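Arginase, mitochondrial (Medicago truncatula, PDB 6VSS) hydrolyses L-arginine to urea and L-ornithine as a manganese-dependent homohexameric enzyme, and also cleaves agmatine to putrescine and urea. Local coordinates at residues Ile92-Thr97 with Thr324-Ala329; Ser99-Glu102 with Asn106-Asp109; Val170-Gly175 with Gly210-Arg215; Val178-Phe183 with Ser202-Ile207; Ile251-Lys256 with Ile294-Gln299. All blocks are in the same frame, centred on the assembly; numbering follows the deposited sequence.

How the interactions relate
Interaction 1 closes the widest loop, tying the chain after helix 84-92 to helix 323-339 across 226 intervening residues; the other four nest inside it, and none cross. Interaction 2 follows at once, folding the loop before strand 113-118 on itself over three residues. Interaction 3 then joins the end of helix 163-174 to the turn leading into strand 213-221. Within that loop interaction 4 packs helix 203-209 on strand 178-183, and a salt bridge from R214 to D179 links the two. Interaction 5, later in the chain, sets helix 291-300 against the end of helix 245-252. It touches interaction 4 through L181 and F183, and interaction 2 through E102 and Q299.

Interaction 1 (Ile92-Thr97 with Thr324-Ala329); sequences IWCDST and TALVAA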
# COMPACT_ATOMS: atom_id res chain seq x y z
N ILE B 92 2.49 15.09 -16.36
CA ILE B 92 2.88 15.42 -17.75
C ILE B 92 4.33 15.89 -17.72
O ILE B 92 5.07 15.56 -18.65
CB ILE B 92 1.99 16.50 -18.37
CG1 ILE B 92 0.62 15.94 -18.72
CG2 ILE B 92 2.64 17.10 -19.60
CD1 ILE B 92 -0.40 17.06 -18.98
N TRP B 93 4.61 16.74 -16.75
CA TRP B 93 5.87 17.51 -16.62
C TRP B 93 6.75 16.78 -15.58
O TRP B 93 7.58 17.44 -15.01
CB TRP B 93 5.46 18.98 -16.38
CG TRP B 93 5.01 19.67 -17.66
CD1 TRP B 93 5.80 19.78 -18.76
CD2 TRP B 93 3.73 20.25 -18.05
NE1 TRP B 93 5.13 20.36 -19.81
CE2 TRP B 93 3.86 20.69 -19.40
CE3 TRP B 93 2.46 20.42 -17.45
CZ2 TRP B 93 2.83 21.32 -20.12
CZ3 TRP B 93 1.43 21.03 -18.16
CH2 TRP B 93 1.60 21.45 -19.48
N CYS B 94 6.68 15.42 -15.46
CA CYS B 94 7.32 14.55 -14.41
C CYS B 94 8.77 14.11 -14.74
O CYS B 94 9.04 13.70 -15.90
CB CYS B 94 6.54 13.25 -14.20
SG CYS B 94 7.46 11.89 -13.39
N ASP B 95 9.65 14.08 -13.73
CA ASP B 95 11.11 13.88 -13.92
C ASP B 95 11.51 12.55 -14.59
O ASP B 95 12.61 12.51 -15.16
CB ASP B 95 11.86 14.10 -12.60
CG ASP B 95 13.29 13.61 -12.59
OD1 ASP B 95 13.50 12.40 -12.78
OD2 ASP B 95 14.19 14.45 -12.39
N SER B 96 10.67 11.52 -14.51
CA SER B 96 11.03 10.14 -14.98
C SER B 96 10.80 10.00 -16.50
O SER B 96 11.31 9.02 -17.08
CB SER B 96 10.30 9.06 -14.13
OG SER B 96 8.93 8.87 -14.48
N THR B 97 10.12 10.98 -17.12
CA THR B 97 9.64 10.99 -18.53
C THR B 97 10.46 11.99 -19.37
O THR B 97 10.82 13.03 -18.80
CB THR B 97 8.14 11.33 -18.51
OG1 THR B 97 7.91 12.70 -18.20
CG2 THR B 97 7.37 10.52 -17.50
N THR B 324 -1.61 5.85 -12.06
CA THR B 324 -2.73 6.34 -12.89
C THR B 324 -2.52 7.80 -13.25
O THR B 324 -2.96 8.18 -14.31
CB THR B 324 -4.10 6.10 -12.28
OG1 THR B 324 -4.05 4.77 -11.83
CG2 THR B 324 -5.25 6.26 -13.24
N ALA B 325 -1.85 8.61 -12.45
CA ALA B 325 -1.53 10.00 -12.84
C ALA B 325 -0.72 9.98 -14.15
O ALA B 325 -1.01 10.76 -15.09
CB ALA B 325 -0.80 10.72 -11.73
N LEU B 326 0.28 9.09 -14.19
CA LEU B 326 1.15 8.89 -15.37
C LEU B 326 0.31 8.39 -16.55
O LEU B 326 0.49 8.92 -17.66
CB LEU B 326 2.25 7.88 -15.01
CG LEU B 326 3.47 8.47 -14.31
CD1 LEU B 326 4.51 7.40 -14.03
CD2 LEU B 326 4.07 9.59 -15.14
N VAL B 327 -0.58 7.43 -16.31
CA VAL B 327 -1.46 6.95 -17.39
C VAL B 327 -2.30 8.14 -17.95
O VAL B 327 -2.40 8.36 -19.18
CB VAL B 327 -2.29 5.77 -16.84
CG1 VAL B 327 -3.49 5.49 -17.70
CG2 VAL B 327 -1.46 4.49 -16.62
N ALA B 328 -2.98 8.85 -17.11
CA ALA B 328 -3.79 10.01 -17.54
C ALA B 328 -2.90 11.04 -18.29
O ALA B 328 -3.31 11.56 -19.32
CB ALA B 328 -4.44 10.57 -16.30
N ALA B 329 -1.69 11.31 -17.79
CA ALA B 329 -0.74 12.30 -18.34
C ALA B 329 -0.31 11.86 -19.75
O ALA B 329 -0.41 12.68 -20.68
CB ALA B 329 0.43 12.45 -17.43
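I92 and A329 make the closest backbone approach, with their CA atoms 4.8 Å apart. The A329 methyl, CB, packs on I92 N (3.5 Å) and on I92 CG1 (3.7 Å), the second of these an apolar contact. Both meet the same methyl because chi1 of I92 (-73°) sets CG1 beside the backbone N. The second apolar patch belongs to L326, whose CD2 is 4.2 Å from T97 CG2 and 4.5 Å from C94 SG; the T97 and L326 side chains meet at a slant.

Polar bonding stays within the loop, where C94 to T97 form a type I beta turn. C94 O accepts twice: from T97 N at 3.2 Å and from T97 OG1 at 2.8 Å, the hydroxyl lying in the carbonyl plane on a lone pair (C=O...donor angle 143°). S96 N donates almost straight to C94 SG (3.4 Å, 173°).

Partners beyond the two segments place the contact. I92 O is bonded to R333 NH1, which ties helix 323-339 to the loop's start, and S96 O to H283 ND1 of the second subunit, whose H284 also packs on L326.

D95, S96 and T97 bind L-ornithine. With 185 Å² buried, residues 324-329 meet the loop by van der Waals packing, L326 reaching C94 and T97 of this turn, while the bonds to C94 O and SG probably help to hold the turn's shape.

Interaction 2 (Ser99-Glu102 with Asn106-Asp109); sequences STTE and NLRD
L107 leans over the backbone of S99 and can be followed outward atom by atom. CB sits 3.2 Å from S99 O, and CG is nearly as close to that oxygen at 3.3 Å. At the fork the branches part: CD1 stays near S99 O at 3.7 Å, whereas CD2 turns to T101 CG2, 3.5 Å away. The backbone beneath is held by the bond from L107 N to S99 O (2.6 Å), next to a single beta bridge between T100 and N106.

The contact folds the loop between helix 84-92 and strand 113-118 back on itself, just after N98, an L-ornithine-binding residue whose OD1 is bonded to T100 N. Here the chain enters a type I turn from N106 to D109, combined with an Asx turn in which N106 OD1 accepts from R108 N (3.1 Å). The same OD1 receives S99 OG at 3.0 Å. The two donors arrive from opposite faces of the amide plane, S99 OG tilted 28° from it and R108 N 47° out of it.

S99 OG also rests 3.3 Å from R108 CG and lies over one face of the guanidinium, without a bond to NE. On helix 323-339, R333 packs against L107, while E334 and A337 pack against T101.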
# COMPACT_ATOMS: atom_id res chain seq x y z
N SER B 99 10.27 14.67 -22.72
CA SER B 99 9.19 15.57 -23.17
C SER B 99 8.85 15.30 -24.64
O SER B 99 8.34 16.23 -25.26
CB SER B 99 9.61 16.98 -22.95
OG SER B 99 10.50 17.38 -23.99
N THR B 100 9.08 14.09 -25.16
CA THR B 100 8.68 13.71 -26.55
C THR B 100 7.51 12.70 -26.54
O THR B 100 7.59 11.71 -25.83
CB THR B 100 9.87 13.17 -27.37
OG1 THR B 100 10.93 14.11 -27.24
CG2 THR B 100 9.53 12.99 -28.83
N THR B 101 6.45 12.98 -27.31
CA THR B 101 5.31 12.07 -27.51
C THR B 101 5.78 10.90 -28.35
O THR B 101 6.86 10.99 -28.91
CB THR B 101 4.10 12.78 -28.12
OG1 THR B 101 4.31 12.96 -29.53
CG2 THR B 101 3.79 14.07 -27.39
N GLU B 102 4.98 9.84 -28.38
CA GLU B 102 5.34 8.53 -28.98
C GLU B 102 5.68 8.76 -30.44
O GLU B 102 6.68 8.15 -30.91
CB GLU B 102 4.20 7.52 -28.80
CG GLU B 102 4.19 6.85 -27.43
CD GLU B 102 3.74 5.39 -27.43
OE1 GLU B 102 3.32 4.91 -28.47
OE2 GLU B 102 3.81 4.75 -26.37
N ASN B 106 7.45 17.39 -29.56
CA ASN B 106 8.19 17.93 -28.40
C ASN B 106 7.24 18.73 -27.48
O ASN B 106 6.87 19.90 -27.78
CB ASN B 106 9.42 18.71 -28.88
CG ASN B 106 10.37 19.11 -27.76
OD1 ASN B 106 10.10 18.90 -26.56
ND2 ASN B 106 11.48 19.70 -28.13
N LEU B 107 6.93 18.17 -26.31
CA LEU B 107 6.05 18.81 -25.29
C LEU B 107 6.69 20.08 -24.70
O LEU B 107 5.93 20.93 -24.21
CB LEU B 107 5.75 17.76 -24.22
CG LEU B 107 5.05 16.51 -24.77
CD1 LEU B 107 5.07 15.37 -23.76
CD2 LEU B 107 3.63 16.83 -25.21
N ARG B 108 8.01 20.24 -24.77
CA ARG B 108 8.69 21.52 -24.43
C ARG B 108 8.28 22.64 -25.40
O ARG B 108 8.38 23.80 -25.02
CB ARG B 108 10.21 21.39 -24.53
CG ARG B 108 10.82 20.59 -23.40
CD ARG B 108 12.33 20.52 -23.59
NE ARG B 108 12.86 19.42 -22.81
CZ ARG B 108 12.74 19.33 -21.50
NH1 ARG B 108 12.14 20.28 -20.81
NH2 ARG B 108 13.23 18.28 -20.86
N ASP B 109 7.89 22.33 -26.62
CA ASP B 109 7.37 23.38 -27.51
C ASP B 109 5.99 23.78 -26.99
O ASP B 109 5.09 22.97 -26.97
CB ASP B 109 7.48 22.91 -28.95
CG ASP B 109 7.06 23.92 -29.99
OD1 ASP B 109 6.40 24.93 -29.64
OD2 ASP B 109 7.35 23.66 -31.17

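Interaction 3 (Val170-Gly175 with Gly210-Arg215); sequences VSEKLG and GGYARR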
# COMPACT_ATOMS: atom_id res chain seq x y z
N VAL B 170 -18.20 23.76 -27.43
CA VAL B 170 -17.45 23.55 -28.70
C VAL B 170 -18.40 23.72 -29.90
O VAL B 170 -18.07 24.45 -30.83
CB VAL B 170 -16.77 22.19 -28.73
CG1 VAL B 170 -16.21 21.95 -30.10
CG2 VAL B 170 -15.67 22.07 -27.67
N SER B 171 -19.53 23.04 -29.86
CA SER B 171 -20.57 23.00 -30.91
C SER B 171 -21.16 24.38 -31.13
O SER B 171 -21.43 24.72 -32.30
CB SER B 171 -21.67 22.04 -30.55
OG SER B 171 -22.66 21.99 -31.57
N GLU B 172 -21.46 25.09 -30.06
CA GLU B 172 -22.13 26.40 -30.14
C GLU B 172 -21.10 27.37 -30.71
O GLU B 172 -21.47 28.14 -31.62
CB GLU B 172 -22.61 26.88 -28.78
CG GLU B 172 -23.88 26.25 -28.30
CD GLU B 172 -24.20 26.63 -26.87
OE1 GLU B 172 -23.35 27.25 -26.21
OE2 GLU B 172 -25.31 26.32 -26.42
N LYS B 173 -19.85 27.30 -30.25
CA LYS B 173 -18.82 28.20 -30.80
C LYS B 173 -18.52 27.83 -32.26
O LYS B 173 -18.30 28.76 -33.05
CB LYS B 173 -17.56 28.27 -29.94
CG LYS B 173 -16.45 29.14 -30.56
CD LYS B 173 -15.99 30.31 -29.73
CE LYS B 173 -16.96 31.46 -29.80
NZ LYS B 173 -16.98 32.24 -28.55
N LEU B 174 -18.50 26.55 -32.65
CA LEU B 174 -18.12 26.21 -34.06
C LEU B 174 -19.30 26.51 -34.97
O LEU B 174 -19.06 26.69 -36.16
CB LEU B 174 -17.65 24.76 -34.18
CG LEU B 174 -16.30 24.47 -33.54
CD1 LEU B 174 -15.77 23.09 -33.92
CD2 LEU B 174 -15.29 25.52 -33.93
N GLY B 175 -20.49 26.60 -34.39
CA GLY B 175 -21.78 26.74 -35.10
C GLY B 175 -22.29 25.43 -35.68
O GLY B 175 -22.90 25.48 -36.73
N GLY B 210 -29.37 17.36 -27.19
CA GLY B 210 -29.10 18.72 -27.70
C GLY B 210 -28.76 18.74 -29.17
O GLY B 210 -28.62 19.85 -29.72
N GLY B 211 -28.62 17.57 -29.80
CA GLY B 211 -28.08 17.43 -31.17
C GLY B 211 -26.73 18.09 -31.29
O GLY B 211 -26.44 18.63 -32.32
N TYR B 212 -25.92 18.12 -30.25
CA TYR B 212 -24.60 18.80 -30.31
C TYR B 212 -23.63 17.89 -31.04
O TYR B 212 -22.62 18.37 -31.48
CB TYR B 212 -24.09 19.15 -28.91
CG TYR B 212 -24.96 20.15 -28.20
CD1 TYR B 212 -25.10 21.43 -28.69
CD2 TYR B 212 -25.67 19.79 -27.05
CE1 TYR B 212 -25.89 22.36 -28.05
CE2 TYR B 212 -26.47 20.72 -26.39
CZ TYR B 212 -26.58 22.01 -26.90
OH TYR B 212 -27.36 22.94 -26.30
N ALA B 213 -23.94 16.60 -31.13
CA ALA B 213 -23.08 15.58 -31.77
C ALA B 213 -23.89 14.83 -32.83
O ALA B 213 -25.11 14.69 -32.64
CB ALA B 213 -22.52 14.64 -30.73
N ARG B 214 -23.23 14.40 -33.91
CA ARG B 214 -23.85 13.55 -34.96
C ARG B 214 -23.48 12.10 -34.68
O ARG B 214 -24.27 11.41 -34.10
CB ARG B 214 -23.41 14.04 -36.34
CG ARG B 214 -23.93 13.20 -37.50
CD ARG B 214 -23.40 13.77 -38.80
NE ARG B 214 -21.96 13.58 -38.85
CZ ARG B 214 -21.26 13.42 -39.95
NH1 ARG B 214 -21.87 13.45 -41.13
NH2 ARG B 214 -19.96 13.24 -39.86
N ARG B 215 -22.27 11.68 -35.02
CA ARG B 215 -21.74 10.37 -34.64
C ARG B 215 -21.19 10.43 -33.22
O ARG B 215 -20.74 11.51 -32.75
CB ARG B 215 -20.69 9.95 -35.67
CG ARG B 215 -21.28 9.81 -37.07
CD ARG B 215 -20.27 9.25 -38.04
NE ARG B 215 -19.84 7.93 -37.65
CZ ARG B 215 -18.70 7.36 -38.02
NH1 ARG B 215 -17.84 7.99 -38.81
NH2 ARG B 215 -18.43 6.14 -37.62
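S171 and Y212 form the inner shell, their CA atoms 5.9 Å apart. S171 OG meets the tyrosine at the ring edge, in its plane, 3.8 Å from CD1, and is 3.6 Å from Y212 O. Neither approach is a hydrogen bond: with OG anti to the backbone N (chi1 -179°), the hydroxyl is bonded to G176 O. At the far end of the ring, E172 OE2 stands 4.0 Å from Y212 OH. The extended glutamate side chain runs at a slant to that of the tyrosine, its carboxylate plane 77° from the ring plane, and its other oxygen, OE1, is in a salt bridge with K143 NZ.

The next shell probably helps to position these groups. G210 O lies 3.8 Å above the centre of one face of the Y212 ring, just before G211, which at positive phi ends the preceding helix in a Schellman motif. A second Schellman motif closes the helix of S171: G176 N reaches S171 O, and G175 N reaches E172 O in a weak bond.

F164 and R168 of helix 163-174 also pack against Y212. The tyrosine backbone bonds to V178. The contact sits where that helix ends beside the neighbouring parallel strands 178-183 and 213-221.

Interaction 4 (Val178-Phe183 with Ser202-Ile207); sequences VDILHF and SPFARI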
# COMPACT_ATOMS: atom_id res chain seq x y z
N VAL B 178 -20.54 18.07 -33.97
CA VAL B 178 -19.19 17.47 -34.05
C VAL B 178 -19.44 15.98 -34.07
O VAL B 178 -20.56 15.57 -33.68
CB VAL B 178 -18.29 17.93 -32.87
CG1 VAL B 178 -18.11 19.43 -32.89
CG2 VAL B 178 -18.83 17.52 -31.52
N ASP B 179 -18.46 15.18 -34.50
CA ASP B 179 -18.49 13.72 -34.26
C ASP B 179 -17.68 13.49 -32.99
O ASP B 179 -16.75 14.23 -32.82
CB ASP B 179 -17.92 12.92 -35.44
CG ASP B 179 -18.78 12.89 -36.71
OD1 ASP B 179 -20.00 13.15 -36.63
OD2 ASP B 179 -18.21 12.57 -37.79
N ILE B 180 -18.02 12.49 -32.19
CA ILE B 180 -17.32 12.18 -30.92
C ILE B 180 -16.78 10.76 -30.94
O ILE B 180 -17.47 9.83 -31.31
CB ILE B 180 -18.21 12.43 -29.71
CG1 ILE B 180 -18.74 13.86 -29.66
CG2 ILE B 180 -17.47 12.02 -28.43
CD1 ILE B 180 -19.64 14.11 -28.51
N LEU B 181 -15.54 10.65 -30.52
CA LEU B 181 -14.89 9.37 -30.21
C LEU B 181 -14.78 9.38 -28.70
O LEU B 181 -14.20 10.34 -28.19
CB LEU B 181 -13.50 9.32 -30.84
CG LEU B 181 -12.69 8.11 -30.39
CD1 LEU B 181 -13.42 6.82 -30.69
CD2 LEU B 181 -11.32 8.16 -31.07
N HIS B 182 -15.42 8.40 -28.06
CA HIS B 182 -15.64 8.38 -26.60
C HIS B 182 -15.11 7.05 -26.11
O HIS B 182 -15.65 6.01 -26.53
CB HIS B 182 -17.11 8.66 -26.33
CG HIS B 182 -17.58 8.31 -24.95
ND1 HIS B 182 -18.86 7.80 -24.72
CD2 HIS B 182 -17.01 8.46 -23.74
CE1 HIS B 182 -19.03 7.67 -23.42
NE2 HIS B 182 -17.89 8.04 -22.80
N PHE B 183 -14.07 7.07 -25.29
CA PHE B 183 -13.53 5.88 -24.58
C PHE B 183 -14.15 5.82 -23.19
O PHE B 183 -14.06 6.77 -22.44
CB PHE B 183 -12.01 5.93 -24.50
CG PHE B 183 -11.33 5.91 -25.85
CD1 PHE B 183 -11.00 7.10 -26.49
CD2 PHE B 183 -10.90 4.73 -26.42
CE1 PHE B 183 -10.32 7.11 -27.70
CE2 PHE B 183 -10.24 4.73 -27.66
CZ PHE B 183 -9.98 5.92 -28.29
N SER B 202 -25.04 10.55 -17.45
CA SER B 202 -25.93 11.15 -18.50
C SER B 202 -25.27 12.21 -19.39
O SER B 202 -25.97 12.80 -20.22
CB SER B 202 -27.13 11.75 -17.84
OG SER B 202 -27.75 10.72 -17.11
N PRO B 203 -23.95 12.48 -19.33
CA PRO B 203 -23.43 13.55 -20.17
C PRO B 203 -23.86 13.32 -21.61
O PRO B 203 -24.22 14.26 -22.25
CB PRO B 203 -21.91 13.50 -20.00
CG PRO B 203 -21.61 12.19 -19.26
CD PRO B 203 -22.88 11.85 -18.53
N PHE B 204 -23.78 12.09 -22.09
CA PHE B 204 -23.97 11.86 -23.54
C PHE B 204 -25.47 11.84 -23.88
O PHE B 204 -25.79 12.08 -25.02
CB PHE B 204 -23.20 10.63 -24.01
CG PHE B 204 -21.72 10.90 -23.97
CD1 PHE B 204 -21.12 11.70 -24.93
CD2 PHE B 204 -20.95 10.46 -22.90
CE1 PHE B 204 -19.76 11.97 -24.87
CE2 PHE B 204 -19.60 10.78 -22.82
CZ PHE B 204 -19.00 11.51 -23.82
N ALA B 205 -26.37 11.56 -22.93
CA ALA B 205 -27.82 11.78 -23.15
C ALA B 205 -28.05 13.28 -23.35
O ALA B 205 -28.68 13.64 -24.33
CB ALA B 205 -28.62 11.20 -22.01
N ARG B 206 -27.46 14.14 -22.50
CA ARG B 206 -27.59 15.61 -22.64
C ARG B 206 -27.10 16.00 -24.03
O ARG B 206 -27.81 16.72 -24.78
CB ARG B 206 -26.81 16.30 -21.52
CG ARG B 206 -27.23 15.89 -20.11
CD ARG B 206 -28.64 16.30 -19.73
NE ARG B 206 -29.64 15.26 -20.00
CZ ARG B 206 -29.92 14.21 -19.23
NH1 ARG B 206 -29.28 13.97 -18.09
NH2 ARG B 206 -30.85 13.35 -19.63
N ILE B 207 -25.93 15.49 -24.42
CA ILE B 207 -25.24 15.94 -25.66
C ILE B 207 -26.15 15.55 -26.81
O ILE B 207 -26.55 16.44 -27.56
CB ILE B 207 -23.82 15.35 -25.75
CG1 ILE B 207 -22.85 16.05 -24.80
CG2 ILE B 207 -23.33 15.36 -27.17
CD1 ILE B 207 -21.59 15.23 -24.49
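H182 and F204 lay their rings face to face, centroids 3.9 Å apart and planes at 28°. The pair lies inside a beta-alpha-beta unit made of strand 178-183, helix 203-209 and strand 213-221. F204 CE2 hangs over one face of the imidazole toward its rim, and H182 ND1 lies over one face of the phenyl ring, likewise off centre. The overlap is tightest at F204 CE2, 3.2 Å from both H182 CE1 and H182 NE2. At the edge of the F204 ring, near its plane, sits I180 CD1, 4.2 Å from CE1. A further aromatic neighbour, H160, meets the H182 ring at a steep angle.

Segments 178-183 and 203-207 run antiparallel (168°), with axes 12.4 Å apart, a distance spanned by side chains: I180 and H182 from the strand, F204 and I207 from the helix. The two rings approach from opposite directions. H182 CB points toward the helix, and chi1 of 164° places the ring beside F204.

The imidazole is gripped at both nitrogens. NE2 bonds to D184 OD2 and ND1 to Q218 NE2. D184 ligates both manganese ions, and the H182 side chain comes within about 4 Å of one manganese at nearest atoms, so the histidine lies in the second shell and probably helps to orient D184. F204 also packs on D188 and L189, which bind L-ornithine. Further back along the strand, I180 CD1 packs on I207 CG2 at 4.1 Å.

Interaction 5 (Ile251-Lys256 with Ile294-Gln299); sequences ILENLK and ILNILQ
I297 stands against L252 and L255, with one branch for each side chain. Its chi1 of -67° places CG1 beside the backbone N and CG2 anti to it. CD1, at the end of the first branch, lies 3.9 Å from L252 CB. CG2 is 3.6 Å from L252 O and 4.0 Å from L255 CD1, the L255 chain passing slantwise by I297.

E253 and N296 behave differently: they lie side by side and point the same way. Carboxylate and amide planes stand nearly perpendicular (88°), and E253 OE2 is 3.8 Å from N296 ND2, too far for a hydrogen bond. The closest backbone approach is between E253 and I297, CA atoms 4.8 Å apart.

A water binds the two backbones together. It donates to L252 O and to I297 O, each at 2.7 Å, and accepts from L255 N at 3.2 Å, so the carbonyl at the last turn of helix 245-252 is linked to that of helix 291-300.

I297 also packs on L181, F183 and V219. The contact thus lies on the face of the parallel sheet opposite helix 203-209, a layering characteristic of the three-layer alpha/beta/alpha arginase fold.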
# COMPACT_ATOMS: atom_id res chain seq x y z
N ILE B 251 -12.03 -1.90 -37.95
CA ILE B 251 -12.81 -0.63 -38.12
C ILE B 251 -12.25 0.40 -37.15
O ILE B 251 -12.24 1.58 -37.47
CB ILE B 251 -14.32 -0.84 -37.86
CG1 ILE B 251 -14.85 -2.04 -38.63
CG2 ILE B 251 -15.11 0.43 -38.20
CD1 ILE B 251 -14.78 -1.90 -40.12
N LEU B 252 -11.91 -0.03 -35.95
CA LEU B 252 -11.59 0.95 -34.88
C LEU B 252 -10.22 1.55 -35.18
O LEU B 252 -10.06 2.75 -34.92
CB LEU B 252 -11.66 0.26 -33.51
CG LEU B 252 -13.06 -0.17 -33.09
CD1 LEU B 252 -13.02 -0.94 -31.78
CD2 LEU B 252 -14.01 1.02 -33.01
N GLU B 253 -9.31 0.76 -35.74
CA GLU B 253 -7.98 1.21 -36.20
C GLU B 253 -8.03 1.98 -37.53
O GLU B 253 -7.00 2.21 -38.11
CB GLU B 253 -7.07 -0.02 -36.29
CG GLU B 253 -6.87 -0.64 -34.93
CD GLU B 253 -5.85 -1.76 -34.97
OE1 GLU B 253 -5.56 -2.22 -36.09
OE2 GLU B 253 -5.38 -2.17 -33.90
N ASN B 254 -9.16 2.46 -37.98
CA ASN B 254 -9.21 3.23 -39.25
C ASN B 254 -10.41 4.12 -39.27
O ASN B 254 -11.02 4.24 -40.33
CB ASN B 254 -9.35 2.33 -40.47
CG ASN B 254 -8.19 1.37 -40.63
OD1 ASN B 254 -7.13 1.72 -41.14
ND2 ASN B 254 -8.39 0.15 -40.16
N LEU B 255 -10.73 4.73 -38.16
CA LEU B 255 -11.87 5.64 -38.06
C LEU B 255 -11.58 6.93 -38.81
O LEU B 255 -10.43 7.40 -38.78
CB LEU B 255 -12.11 5.95 -36.58
CG LEU B 255 -12.67 4.79 -35.77
CD1 LEU B 255 -12.62 5.16 -34.29
CD2 LEU B 255 -14.09 4.49 -36.23
N LYS B 256 -12.61 7.47 -39.44
CA LYS B 256 -12.53 8.76 -40.15
C LYS B 256 -13.75 9.57 -39.74
O LYS B 256 -14.87 9.23 -40.14
CB LYS B 256 -12.44 8.52 -41.66
CG LYS B 256 -11.42 7.44 -42.01
CD LYS B 256 -11.13 7.13 -43.51
CE LYS B 256 -10.26 5.89 -43.61
NZ LYS B 256 -9.62 5.77 -44.94
N ILE B 294 -6.04 2.15 -26.86
CA ILE B 294 -6.42 3.59 -27.04
C ILE B 294 -5.42 4.25 -28.03
O ILE B 294 -5.85 5.09 -28.88
CB ILE B 294 -6.48 4.31 -25.69
CG1 ILE B 294 -7.46 3.61 -24.74
CG2 ILE B 294 -6.85 5.78 -25.88
CD1 ILE B 294 -7.81 4.37 -23.52
N LEU B 295 -4.12 3.93 -27.92
CA LEU B 295 -3.09 4.64 -28.74
C LEU B 295 -3.26 4.21 -30.21
O LEU B 295 -3.12 5.04 -31.10
CB LEU B 295 -1.68 4.32 -28.23
CG LEU B 295 -1.32 4.88 -26.87
CD1 LEU B 295 0.12 4.63 -26.49
CD2 LEU B 295 -1.60 6.36 -26.79
N ASN B 296 -3.51 2.93 -30.45
CA ASN B 296 -3.74 2.42 -31.83
C ASN B 296 -4.90 3.19 -32.49
O ASN B 296 -4.75 3.69 -33.64
CB ASN B 296 -4.02 0.93 -31.82
CG ASN B 296 -2.81 0.12 -31.43
OD1 ASN B 296 -1.69 0.62 -31.46
ND2 ASN B 296 -3.01 -1.13 -31.08
N ILE B 297 -6.02 3.28 -31.81
CA ILE B 297 -7.22 3.97 -32.35
C ILE B 297 -6.88 5.46 -32.58
O ILE B 297 -7.27 6.05 -33.62
CB ILE B 297 -8.42 3.73 -31.43
CG1 ILE B 297 -8.80 2.24 -31.48
CG2 ILE B 297 -9.54 4.66 -31.86
CD1 ILE B 297 -9.79 1.76 -30.44
N LEU B 298 -6.15 6.05 -31.65
CA LEU B 298 -5.98 7.52 -31.62
C LEU B 298 -4.94 7.91 -32.67
O LEU B 298 -5.15 8.90 -33.43
CB LEU B 298 -5.57 7.89 -30.19
CG LEU B 298 -5.67 9.36 -29.83
CD1 LEU B 298 -7.04 9.93 -30.16
CD2 LEU B 298 -5.35 9.51 -28.36
N GLN B 299 -3.89 7.09 -32.77
CA GLN B 299 -2.79 7.26 -33.73
C GLN B 299 -3.36 7.11 -35.14
O GLN B 299 -2.97 7.86 -36.02
CB GLN B 299 -1.62 6.32 -33.38
CG GLN B 299 -0.88 6.78 -32.12
CD GLN B 299 0.23 5.88 -31.61
OE1 GLN B 299 0.38 4.74 -32.05
NE2 GLN B 299 1.02 6.38 -30.66
O HOH W 1 -8.75 4.97 -35.63